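Local coordinates for SCO1/SenC family lipoprotein (PDB 4HDE), which probably takes part in assembling the copper centre of cytochrome c oxidase, using a thioredoxin-like fold, at residues K6-L12 and G144-K149; F15-Q20 and W100-Y106; G32-D38 and S136-Q142; F39-N43 and N85-F89. All blocks are in the same frame, centred on the assembly; numbering follows the deposited sequence. Where two conformers were deposited one is given.

Interaction 1. Residues K6-L12 and G144-K149; sequences KPLNWDL and GKVMKK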
# COMPACT_ATOMS: atom_id res chain seq x y z
N LYS A 6 14.63 14.62 -5.52
CA LYS A 6 13.40 15.32 -5.16
C LYS A 6 12.46 14.51 -4.27
O LYS A 6 11.29 14.33 -4.61
CB LYS A 6 12.67 15.77 -6.43
CG LYS A 6 13.57 16.45 -7.46
CD LYS A 6 14.20 17.72 -6.92
CE LYS A 6 15.06 18.41 -7.97
NZ LYS A 6 15.55 19.73 -7.50
N PRO A 7 12.96 14.01 -3.13
CA PRO A 7 12.12 13.22 -2.22
C PRO A 7 10.97 14.05 -1.66
O PRO A 7 11.10 15.25 -1.46
CB PRO A 7 13.09 12.84 -1.10
CG PRO A 7 14.13 13.90 -1.13
CD PRO A 7 14.30 14.24 -2.58
N LEU A 8 9.84 13.39 -1.40
CA LEU A 8 8.68 14.06 -0.84
C LEU A 8 8.88 14.46 0.63
O LEU A 8 8.39 15.51 1.06
CB LEU A 8 7.45 13.16 -0.96
CG LEU A 8 6.99 12.83 -2.39
CD1 LEU A 8 5.93 11.73 -2.35
CD2 LEU A 8 6.47 14.07 -3.10
N ASN A 9 9.57 13.62 1.39
CA ASN A 9 9.77 13.85 2.82
C ASN A 9 8.47 14.05 3.60
O ASN A 9 8.40 14.93 4.45
CB ASN A 9 10.66 15.08 3.07
CG ASN A 9 12.02 14.98 2.41
OD1 ASN A 9 12.46 15.90 1.72
ND2 ASN A 9 12.69 13.86 2.61
N TRP A 10 7.44 13.26 3.31
CA TRP A 10 6.19 13.39 4.07
C TRP A 10 6.23 12.63 5.38
O TRP A 10 6.63 11.46 5.42
CB TRP A 10 5.02 12.84 3.27
CG TRP A 10 4.65 13.57 2.02
CD1 TRP A 10 5.10 14.78 1.58
CD2 TRP A 10 3.73 13.10 1.03
NE1 TRP A 10 4.51 15.09 0.37
CE2 TRP A 10 3.67 14.07 0.02
CE3 TRP A 10 2.95 11.94 0.91
CZ2 TRP A 10 2.85 13.92 -1.11
CZ3 TRP A 10 2.15 11.80 -0.20
CH2 TRP A 10 2.10 12.78 -1.20
N ASP A 11 5.83 13.29 6.46
CA ASP A 11 5.68 12.64 7.75
C ASP A 11 4.54 11.63 7.74
O ASP A 11 3.50 11.86 7.13
CB ASP A 11 5.40 13.68 8.84
CG ASP A 11 6.57 14.62 9.10
OD1 ASP A 11 7.74 14.21 8.94
OD2 ASP A 11 6.30 15.78 9.49
N LEU A 12 4.75 10.51 8.43
CA LEU A 12 3.72 9.50 8.62
C LEU A 12 3.46 9.28 10.08
O LEU A 12 4.39 9.07 10.87
CB LEU A 12 4.15 8.16 8.02
CG LEU A 12 4.21 8.05 6.52
CD1 LEU A 12 4.51 6.61 6.16
CD2 LEU A 12 2.89 8.50 5.90
N GLY A 144 10.79 6.02 7.90
CA GLY A 144 9.35 6.13 8.00
C GLY A 144 8.74 7.33 7.33
O GLY A 144 7.63 7.73 7.70
N LYS A 145 9.43 7.91 6.34
CA LYS A 145 8.91 9.06 5.60
C LYS A 145 8.53 8.64 4.19
O LYS A 145 9.21 7.83 3.56
CB LYS A 145 9.96 10.17 5.54
CG LYS A 145 10.50 10.61 6.89
CD LYS A 145 9.41 11.20 7.77
CE LYS A 145 9.97 11.62 9.13
NZ LYS A 145 8.89 11.96 10.10
N VAL A 146 7.45 9.21 3.66
CA VAL A 146 7.11 8.96 2.27
C VAL A 146 8.09 9.72 1.40
O VAL A 146 8.28 10.93 1.58
CB VAL A 146 5.69 9.41 1.94
CG1 VAL A 146 5.29 8.86 0.59
CG2 VAL A 146 4.71 8.94 3.01
N MSE A 147 8.71 9.02 0.46
CA MSE A 147 9.74 9.62 -0.36
C MSE A 147 9.36 9.79 -1.82
O MSE A 147 9.80 10.74 -2.45
CB MSE A 147 11.06 8.84 -0.22
CG MSE A 147 11.59 8.83 1.22
SE MSE A 147 11.87 10.60 2.02
CE MSE A 147 13.79 10.73 1.73
N LYS A 148 8.53 8.89 -2.36
CA LYS A 148 8.16 8.95 -3.78
C LYS A 148 6.74 8.49 -3.99
O LYS A 148 6.22 7.67 -3.23
CB LYS A 148 9.10 8.07 -4.61
CG LYS A 148 10.56 8.51 -4.63
CD LYS A 148 10.67 9.79 -5.43
CE LYS A 148 12.04 9.97 -6.05
NZ LYS A 148 11.97 10.96 -7.15
N LYS A 149 6.11 9.01 -5.05
CA LYS A 149 4.78 8.64 -5.48
C LYS A 149 4.83 8.26 -6.96
O LYS A 149 5.49 8.94 -7.76
CB LYS A 149 3.82 9.83 -5.28
CG LYS A 149 2.36 9.57 -5.65
CD LYS A 149 1.51 10.83 -5.53
CE LYS A 149 1.48 11.59 -6.85
NZ LYS A 149 0.56 12.75 -6.81
O HOH W 1 9.91 12.89 -6.48
O HOH W 2 7.15 9.81 9.97

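Interaction 2. Residues F15-Q20 and W100-Y106; sequences FQFTNQ and WNLLTGY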
# COMPACT_ATOMS: atom_id res chain seq x y z
N PHE A 15 0.90 4.07 13.43
CA PHE A 15 -0.38 3.37 13.35
C PHE A 15 -0.22 1.87 13.64
O PHE A 15 0.85 1.29 13.44
CB PHE A 15 -1.03 3.56 11.98
CG PHE A 15 -0.26 2.94 10.85
CD1 PHE A 15 -0.57 1.67 10.39
CD2 PHE A 15 0.77 3.64 10.23
CE1 PHE A 15 0.13 1.10 9.35
CE2 PHE A 15 1.48 3.07 9.20
CZ PHE A 15 1.16 1.80 8.75
N GLN A 16 -1.30 1.27 14.10
CA GLN A 16 -1.37 -0.16 14.34
C GLN A 16 -2.74 -0.64 13.87
O GLN A 16 -3.75 -0.35 14.51
CB GLN A 16 -1.19 -0.48 15.82
CG GLN A 16 -1.29 -1.96 16.15
CD GLN A 16 -1.21 -2.21 17.65
OE1 GLN A 16 -0.46 -1.55 18.37
NE2 GLN A 16 -2.01 -3.15 18.12
N PHE A 17 -2.76 -1.34 12.75
CA PHE A 17 -4.02 -1.82 12.19
C PHE A 17 -4.02 -3.34 12.26
O PHE A 17 -3.23 -3.92 13.00
CB PHE A 17 -4.21 -1.32 10.75
CG PHE A 17 -4.26 0.20 10.62
CD1 PHE A 17 -4.71 1.00 11.66
CD2 PHE A 17 -3.86 0.81 9.44
CE1 PHE A 17 -4.76 2.39 11.51
CE2 PHE A 17 -3.90 2.19 9.29
CZ PHE A 17 -4.35 2.99 10.33
N THR A 18 -4.91 -3.99 11.52
CA THR A 18 -5.02 -5.44 11.53
C THR A 18 -4.82 -5.97 10.11
O THR A 18 -5.38 -5.43 9.16
CB THR A 18 -6.39 -5.89 12.06
OG1 THR A 18 -6.58 -5.38 13.38
CG2 THR A 18 -6.49 -7.40 12.09
N ASN A 19 -4.02 -7.03 9.96
CA ASN A 19 -3.77 -7.60 8.64
C ASN A 19 -4.75 -8.71 8.24
O ASN A 19 -5.72 -8.98 8.96
CB ASN A 19 -2.31 -8.05 8.49
CG ASN A 19 -1.98 -9.31 9.28
OD1 ASN A 19 -2.86 -9.97 9.84
ND2 ASN A 19 -0.71 -9.65 9.31
N GLN A 20 -4.47 -9.34 7.11
CA GLN A 20 -5.39 -10.30 6.51
C GLN A 20 -5.45 -11.61 7.29
O GLN A 20 -6.27 -12.46 7.01
CB GLN A 20 -5.03 -10.55 5.04
CG GLN A 20 -3.73 -11.31 4.79
CD GLN A 20 -2.54 -10.40 4.57
OE1 GLN A 20 -2.50 -9.28 5.06
NE2 GLN A 20 -1.57 -10.88 3.81
N TRP A 100 3.79 -8.97 2.29
CA TRP A 100 2.66 -8.16 1.82
C TRP A 100 1.53 -8.28 2.82
O TRP A 100 0.97 -9.36 3.03
CB TRP A 100 2.19 -8.64 0.44
CG TRP A 100 1.28 -7.69 -0.31
CD1 TRP A 100 0.55 -6.64 0.18
CD2 TRP A 100 1.02 -7.74 -1.71
NE1 TRP A 100 -0.15 -6.03 -0.85
CE2 TRP A 100 0.13 -6.69 -2.02
CE3 TRP A 100 1.46 -8.57 -2.75
CZ2 TRP A 100 -0.33 -6.46 -3.31
CZ3 TRP A 100 1.00 -8.33 -4.03
CH2 TRP A 100 0.12 -7.28 -4.30
N ASN A 101 1.21 -7.15 3.46
CA ASN A 101 0.13 -7.09 4.43
C ASN A 101 -0.97 -6.17 3.95
O ASN A 101 -0.70 -5.05 3.52
CB ASN A 101 0.67 -6.64 5.79
CG ASN A 101 1.47 -7.70 6.46
OD1 ASN A 101 0.92 -8.54 7.18
ND2 ASN A 101 2.78 -7.72 6.22
N LEU A 102 -2.20 -6.66 3.99
CA LEU A 102 -3.38 -5.87 3.63
C LEU A 102 -4.08 -5.56 4.93
O LEU A 102 -4.29 -6.46 5.75
CB LEU A 102 -4.28 -6.65 2.66
CG LEU A 102 -3.65 -6.97 1.31
CD1 LEU A 102 -2.85 -8.27 1.35
CD2 LEU A 102 -4.73 -7.06 0.26
N LEU A 103 -4.42 -4.29 5.14
CA LEU A 103 -4.81 -3.81 6.46
C LEU A 103 -6.25 -3.31 6.51
O LEU A 103 -6.80 -2.79 5.53
CB LEU A 103 -3.85 -2.70 6.91
CG LEU A 103 -2.36 -3.06 6.92
CD1 LEU A 103 -1.52 -1.89 7.44
CD2 LEU A 103 -2.11 -4.31 7.74
N THR A 104 -6.85 -3.45 7.69
CA THR A 104 -8.22 -3.04 7.94
C THR A 104 -8.42 -2.98 9.45
O THR A 104 -7.45 -2.93 10.21
CB THR A 104 -9.20 -4.02 7.26
OG1 THR A 104 -10.52 -3.45 7.30
CG2 THR A 104 -9.20 -5.38 7.93
N GLY A 105 -9.68 -2.95 9.88
CA GLY A 105 -10.01 -3.05 11.29
C GLY A 105 -10.39 -1.74 11.96
O GLY A 105 -10.85 -1.73 13.09
N TYR A 106 -10.21 -0.66 11.22
CA TYR A 106 -10.46 0.70 11.67
C TYR A 106 -11.79 1.18 11.07
O TYR A 106 -12.39 0.48 10.26
CB TYR A 106 -9.31 1.59 11.21
CG TYR A 106 -8.79 1.24 9.83
CD1 TYR A 106 -7.56 0.63 9.67
CD2 TYR A 106 -9.54 1.52 8.70
CE1 TYR A 106 -7.08 0.30 8.41
CE2 TYR A 106 -9.08 1.19 7.44
CZ TYR A 106 -7.85 0.59 7.30
OH TYR A 106 -7.38 0.28 6.05

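Interaction 3. Residues G32-D38 and S136-Q142; sequences GKVWVAD and SFYLIDQ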
# COMPACT_ATOMS: atom_id res chain seq x y z
N GLY A 32 12.15 1.02 9.89
CA GLY A 32 13.42 0.38 9.59
C GLY A 32 13.42 -0.41 8.30
O GLY A 32 14.47 -0.88 7.85
N LYS A 33 12.25 -0.56 7.68
CA LYS A 33 12.14 -1.26 6.41
C LYS A 33 11.75 -0.28 5.31
O LYS A 33 11.18 0.78 5.57
CB LYS A 33 11.13 -2.41 6.51
CG LYS A 33 11.59 -3.57 7.40
CD LYS A 33 10.52 -4.63 7.57
CE LYS A 33 11.02 -5.79 8.40
NZ LYS A 33 12.02 -6.57 7.64
N VAL A 34 12.09 -0.64 4.08
CA VAL A 34 11.61 0.08 2.91
C VAL A 34 10.29 -0.56 2.53
O VAL A 34 10.19 -1.79 2.44
CB VAL A 34 12.63 -0.05 1.75
CG1 VAL A 34 12.08 0.56 0.45
CG2 VAL A 34 13.95 0.61 2.13
N TRP A 35 9.26 0.25 2.33
CA TRP A 35 7.97 -0.30 1.97
C TRP A 35 7.20 0.53 0.96
O TRP A 35 7.48 1.70 0.74
CB TRP A 35 7.12 -0.62 3.21
CG TRP A 35 6.84 0.48 4.20
CD1 TRP A 35 7.73 1.07 5.05
CD2 TRP A 35 5.56 1.06 4.50
NE1 TRP A 35 7.09 1.99 5.85
CE2 TRP A 35 5.76 2.00 5.53
CE3 TRP A 35 4.27 0.88 3.99
CZ2 TRP A 35 4.71 2.76 6.06
CZ3 TRP A 35 3.23 1.63 4.53
CH2 TRP A 35 3.46 2.57 5.55
N VAL A 36 6.27 -0.14 0.29
CA VAL A 36 5.44 0.48 -0.72
C VAL A 36 3.99 0.34 -0.29
O VAL A 36 3.55 -0.74 0.09
CB VAL A 36 5.62 -0.21 -2.07
CG1 VAL A 36 4.79 0.47 -3.14
CG2 VAL A 36 7.09 -0.20 -2.47
N ALA A 37 3.26 1.45 -0.33
CA ALA A 37 1.86 1.49 0.10
C ALA A 37 0.91 1.81 -1.05
O ALA A 37 1.22 2.60 -1.95
CB ALA A 37 1.69 2.51 1.20
N ASP A 38 -0.27 1.18 -1.02
CA ASP A 38 -1.39 1.65 -1.81
C ASP A 38 -2.70 1.58 -1.00
O ASP A 38 -2.71 1.05 0.11
CB ASP A 38 -1.48 0.95 -3.18
CG ASP A 38 -1.93 -0.50 -3.10
OD1 ASP A 38 -1.96 -1.08 -2.00
OD2 ASP A 38 -2.24 -1.09 -4.17
N SER A 136 -2.28 5.88 -6.42
CA SER A 136 -0.81 5.88 -6.46
C SER A 136 -0.20 4.74 -5.65
O SER A 136 -0.83 4.17 -4.76
CB SER A 136 -0.26 7.20 -5.91
OG SER A 136 -0.67 8.30 -6.70
N PHE A 137 1.06 4.43 -5.97
CA PHE A 137 1.92 3.65 -5.08
C PHE A 137 2.88 4.64 -4.42
O PHE A 137 3.38 5.54 -5.07
CB PHE A 137 2.76 2.64 -5.87
CG PHE A 137 1.98 1.50 -6.49
CD1 PHE A 137 0.65 1.23 -6.17
CD2 PHE A 137 2.63 0.65 -7.39
CE1 PHE A 137 -0.03 0.17 -6.77
CE2 PHE A 137 1.96 -0.41 -7.99
CZ PHE A 137 0.64 -0.66 -7.67
N TYR A 138 3.14 4.45 -3.13
CA TYR A 138 4.03 5.32 -2.37
C TYR A 138 5.21 4.54 -1.83
O TYR A 138 5.03 3.48 -1.24
CB TYR A 138 3.28 5.95 -1.20
CG TYR A 138 2.06 6.73 -1.61
CD1 TYR A 138 2.15 8.08 -1.93
CD2 TYR A 138 0.82 6.12 -1.69
CE1 TYR A 138 1.03 8.80 -2.31
CE2 TYR A 138 -0.30 6.83 -2.07
CZ TYR A 138 -0.19 8.16 -2.38
OH TYR A 138 -1.32 8.86 -2.76
N LEU A 139 6.41 5.08 -2.02
CA LEU A 139 7.63 4.47 -1.50
C LEU A 139 8.01 5.18 -0.20
O LEU A 139 8.21 6.39 -0.19
CB LEU A 139 8.77 4.58 -2.52
CG LEU A 139 10.11 3.98 -2.10
CD1 LEU A 139 10.00 2.48 -1.93
CD2 LEU A 139 11.17 4.33 -3.14
N ILE A 140 8.13 4.39 0.87
CA ILE A 140 8.43 4.90 2.20
C ILE A 140 9.79 4.35 2.64
O ILE A 140 10.07 3.17 2.47
CB ILE A 140 7.32 4.50 3.21
CG1 ILE A 140 5.99 5.14 2.80
CG2 ILE A 140 7.65 4.96 4.60
CD1 ILE A 140 4.98 4.17 2.25
N ASP A 141 10.64 5.22 3.18
CA ASP A 141 11.99 4.80 3.54
C ASP A 141 12.09 4.24 4.96
O ASP A 141 11.10 4.18 5.70
CB ASP A 141 13.01 5.92 3.29
CG ASP A 141 12.93 7.05 4.32
OD1 ASP A 141 12.14 6.98 5.29
OD2 ASP A 141 13.71 8.02 4.15
N GLN A 142 13.31 3.83 5.34
CA GLN A 142 13.56 3.18 6.62
C GLN A 142 13.31 4.12 7.79
O GLN A 142 13.06 3.67 8.91
CB GLN A 142 15.00 2.64 6.66
CG GLN A 142 15.30 1.63 5.55
CD GLN A 142 16.01 2.26 4.37
OE1 GLN A 142 15.64 3.33 3.89
NE2 GLN A 142 17.04 1.58 3.87
O HOH W 3 9.93 2.57 7.68

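Interaction 4. Residues F39-N43 and N85-F89; sequences FMFTN and NLKAF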
# COMPACT_ATOMS: atom_id res chain seq x y z
N PHE A 39 -3.76 2.12 -1.59
CA PHE A 39 -5.11 2.14 -1.01
C PHE A 39 -6.05 1.43 -1.98
O PHE A 39 -6.00 1.68 -3.18
CB PHE A 39 -5.56 3.58 -0.77
CG PHE A 39 -4.81 4.26 0.33
CD1 PHE A 39 -5.33 4.30 1.61
CD2 PHE A 39 -3.58 4.86 0.10
CE1 PHE A 39 -4.64 4.92 2.65
CE2 PHE A 39 -2.89 5.49 1.13
CZ PHE A 39 -3.42 5.51 2.41
N MSE A 40 -6.90 0.56 -1.46
CA MSE A 40 -7.79 -0.23 -2.31
C MSE A 40 -8.96 -0.76 -1.51
O MSE A 40 -9.07 -0.52 -0.31
CB MSE A 40 -7.01 -1.39 -2.92
CG MSE A 40 -6.20 -2.18 -1.91
SE MSE A 40 -6.20 -4.09 -2.26
CE MSE A 40 -7.95 -4.53 -1.52
N PHE A 41 -9.87 -1.46 -2.18
CA PHE A 41 -10.96 -2.14 -1.48
C PHE A 41 -11.40 -3.35 -2.28
O PHE A 41 -11.29 -3.36 -3.50
CB PHE A 41 -12.12 -1.20 -1.11
CG PHE A 41 -12.89 -0.63 -2.29
CD1 PHE A 41 -14.21 -1.01 -2.53
CD2 PHE A 41 -12.31 0.32 -3.11
CE1 PHE A 41 -14.91 -0.48 -3.60
CE2 PHE A 41 -13.01 0.86 -4.17
CZ PHE A 41 -14.30 0.46 -4.42
N THR A 42 -11.88 -4.38 -1.60
CA THR A 42 -12.11 -5.66 -2.27
C THR A 42 -13.34 -5.69 -3.16
O THR A 42 -13.42 -6.52 -4.06
CB THR A 42 -12.16 -6.86 -1.29
OG1 THR A 42 -13.38 -6.86 -0.55
CG2 THR A 42 -10.98 -6.83 -0.33
N ASN A 43 -14.29 -4.79 -2.94
CA ASN A 43 -15.48 -4.75 -3.79
C ASN A 43 -15.36 -3.78 -4.96
O ASN A 43 -16.36 -3.44 -5.59
CB ASN A 43 -16.73 -4.46 -2.96
CG ASN A 43 -17.19 -5.66 -2.17
OD1 ASN A 43 -17.78 -6.59 -2.73
ND2 ASN A 43 -16.93 -5.66 -0.87
N ASN A 85 -11.87 -11.24 4.03
CA ASN A 85 -12.06 -10.65 2.72
C ASN A 85 -10.73 -10.32 2.07
O ASN A 85 -10.53 -10.60 0.88
CB ASN A 85 -12.92 -9.39 2.80
CG ASN A 85 -14.26 -9.64 3.45
OD1 ASN A 85 -14.39 -9.56 4.67
ND2 ASN A 85 -15.26 -9.94 2.64
N LEU A 86 -9.82 -9.74 2.84
CA LEU A 86 -8.52 -9.35 2.29
C LEU A 86 -7.67 -10.56 1.95
O LEU A 86 -6.95 -10.56 0.94
CB LEU A 86 -7.78 -8.44 3.27
CG LEU A 86 -8.47 -7.09 3.47
CD1 LEU A 86 -7.77 -6.33 4.59
CD2 LEU A 86 -8.45 -6.28 2.19
N LYS A 87 -7.74 -11.59 2.78
CA LYS A 87 -6.98 -12.81 2.54
C LYS A 87 -7.45 -13.49 1.25
O LYS A 87 -6.63 -13.92 0.42
CB LYS A 87 -7.10 -13.75 3.73
CG LYS A 87 -6.16 -14.95 3.69
CD LYS A 87 -6.18 -15.70 5.02
CE LYS A 87 -5.14 -16.81 5.04
NZ LYS A 87 -3.77 -16.25 4.99
N ALA A 88 -8.76 -13.58 1.06
CA ALA A 88 -9.30 -14.19 -0.14
C ALA A 88 -8.97 -13.36 -1.38
O ALA A 88 -8.69 -13.91 -2.45
CB ALA A 88 -10.80 -14.39 -0.01
N PHE A 89 -9.00 -12.05 -1.22
CA PHE A 89 -8.69 -11.13 -2.31
C PHE A 89 -7.25 -11.30 -2.79
O PHE A 89 -7.00 -11.49 -3.99
CB PHE A 89 -8.94 -9.68 -1.88
CG PHE A 89 -8.59 -8.65 -2.93
CD1 PHE A 89 -9.50 -8.31 -3.91
CD2 PHE A 89 -7.36 -8.00 -2.91
CE1 PHE A 89 -9.19 -7.36 -4.87
CE2 PHE A 89 -7.05 -7.05 -3.86
CZ PHE A 89 -7.96 -6.73 -4.84
O HOH W 4 -14.66 -9.27 -0.34

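Interaction 1. Residues K6-L12 and G144-K149
Gly144 opens the contact with its carbonyl O lying 3.5 Å from Leu12 CB and accepting a hydrogen bond from a water that in turn accepts from Leu12 N and Lys145 NZ. The chain of Lys145 bends at its second torsion (chi2 -62°) and runs beside Asp11, where NZ forms a salt bridge to OD1 (2.8 Å) from above the carboxylate plane. Val146 pairs with Trp10 as an antiparallel hydrogen-bonded bridge: each N donates to the other's O on an in-plane lone pair. Asn9 and Trp10 both face Val146, which defines a G1 beta bulge; Val146 CB packs 3.7 Å from Trp10 CB, and its CG2 meets Leu12 CD2. Met147 O receives Leu8 N at 2.9 Å from above the carbonyl plane, while the bent selenomethionine chain brings its CE to Pro7 CB (3.6 Å) and beside Asn9 ND2. Lys148 NZ bonds to Arg5 O and reaches Lys6 O through a second water. Lys149 adds CB, 4.1 Å from Leu8 CD1. Three backbone bonds and one salt bridge thus fix an otherwise irregular N-terminal segment to the edge strand 146-151 of the sheet.

Interaction 2. Residues F15-Q20 and W100-Y106
Thr18 and Thr104 form a single antiparallel hydrogen-bonded bridge where strands 16-18 and 100-103 run at 90° to each other, their axes 6.9 Å apart at closest. The contact lays the short hairpin of strands 16-18 and 24-26 across the end of strand 100-103, an outermost strand of the thioredoxin-like sheet. Phe17 and Tyr106 make a T-shaped (edge-to-face) stack with planes at 64°; Tyr106 CD1 sits over the centre of the Phe17 ring, 3.4 Å above its plane. Phe15 CD1 lies over the opposite face, offset toward the rim, and Leu103 CD1 lies at the edges of both phenylalanine rings, 3.9 Å from Phe15 CE1. Tyr106 is anchored separately, through OH to Ser75 O. On the other side of the bridge, side-chain amides take over the bonding: Asn19 ND2 donates to Asn101 OD1 at 2.9 Å, the two amides nearly coplanar, while Asn19 OD1 is held by Asp21 N and Lys23 N, which fixes the flip of this amide. Gln20 bends at chi2 (-94°), bringing its amide alongside the strand edge. There OE1 takes Leu102 N at 2.8 Å from above the carbonyl plane, and NE2 donates almost straight to Trp100 O (3.1 Å), which lies in the plane of the glutamine amide.

Interaction 3. Residues G32-D38 and S136-Q142
Gly32 N donates to Gln142 O at 3.0 Å, on an in-plane lone pair, at the Gln142 end of the pairing. Lys33 O follows with a CA-H...O contact from Gln142 CA. Val34 divides its two methyls: CG1 meets Leu139 CD1 at 3.7 Å, and CG2 rests on the amide carbon CD of Gln142 (3.5 Å), whose NE2 is itself tied to Leu168 O. Trp35 pairs with Ile140 through two backbone bonds, of which Ile140 N to Trp35 O (2.8 Å) runs nearly along the C=O axis. With CG set between backbone N and carbonyl carbon (chi1 56°), the indole folds over its cross-strand partner. Ile140 CD1 makes a CH-pi contact 3.7 Å from the six-membered ring centroid, only 6° off the normal, while CG2 approaches NE1. These strands, 35-40 and 136-140, are antiparallel neighbours in the mixed sheet of the thioredoxin-like fold, and 35-40 has the parallel strand 70-75 along its other edge. Val36 and Leu139 form a non-hydrogen-bonded pair, their side chains on the face where helices 158-169 and 48-64 pack, Val36 touching Met165 and Met55; Val36 CG2 touches Leu139 CD1 at 4.0 Å. Ala37 returns to the hydrogen-bonded register with Tyr138, and its CB meets Ile140 CD1 on the face bearing Trp35. Asp38 lies beside Phe137, pointing the same way, with carboxylate and ring planes 69° apart; OD2 is 3.6 Å from Phe137 CE1, and OD1 bonds to Ser73 OG.

Interaction 4. Residues F39-N43 and N85-F89
Met40, a selenomethionine, lays its terminal methyl over one face of the Phe89 ring: CE stands 4.0 Å from the ring centroid and 27° off the normal, a CH-pi contact. The selenium takes part in the same Met-aromatic contact but from an oblique position, with SE 3.5 Å from Phe89 CE2. Two conformers of Met40 were deposited, so these values describe one of them. In this conformer, bends at the second and third torsions turn CE onto the ring. Phe89 extends from the helix with CG anti to the backbone N (chi1 178°), and it and Met40 approach from opposite directions. Thr42 fills the angle between Phe89 and the preceding turn of the helix: its CG2 lies 3.6 Å from Leu86 CD2 and 3.8 Å from Phe89 CB. No direct hydrogen bond joins the segments. Instead one water donates to Thr42 OG1 (2.7 Å) and accepts from Asn85 ND2 (3.1 Å); the hydroxyl is also bonded to Asp81 OD1, and Asn85 OD1 to Lys82 N. The polar link therefore runs along one flank of an apolar contact. Helix 83-90 here closes on the end of strand 35-40 and the loop leading to the CxxxC motif, which in SCO relatives binds copper. Its second cysteine, Cys48, touches Met40, and Thr52 of helix 48-64 touches both Met40 and Phe89, while strand 70-75 hydrogen-bonds to Met40 through Phe74.

Overall arrangement
From the N terminus, residues 6-12 enter interaction 1, which closes the longest loop by pairing with 144-149; the other three contacts fall within it. Next, 15-20 begins interaction 2, completed by 100-106 at the opposite edge of the same sheet. Segment 32-38 then starts interaction 3, whose partner 136-142 comes after 100-106, so interactions 2 and 3 cross. Interaction 4, joining 39-43 to 85-89, continues strand 35-40 and is enclosed by all the others. Interactions 1 and 3 meet through backbone bonds between strands 136-140 and 146-151, interactions 2 and 3 through Phe15 and Trp35, and interactions 2 and 4 through Leu86, linking both sheet edges, the hairpin and helix 83-90.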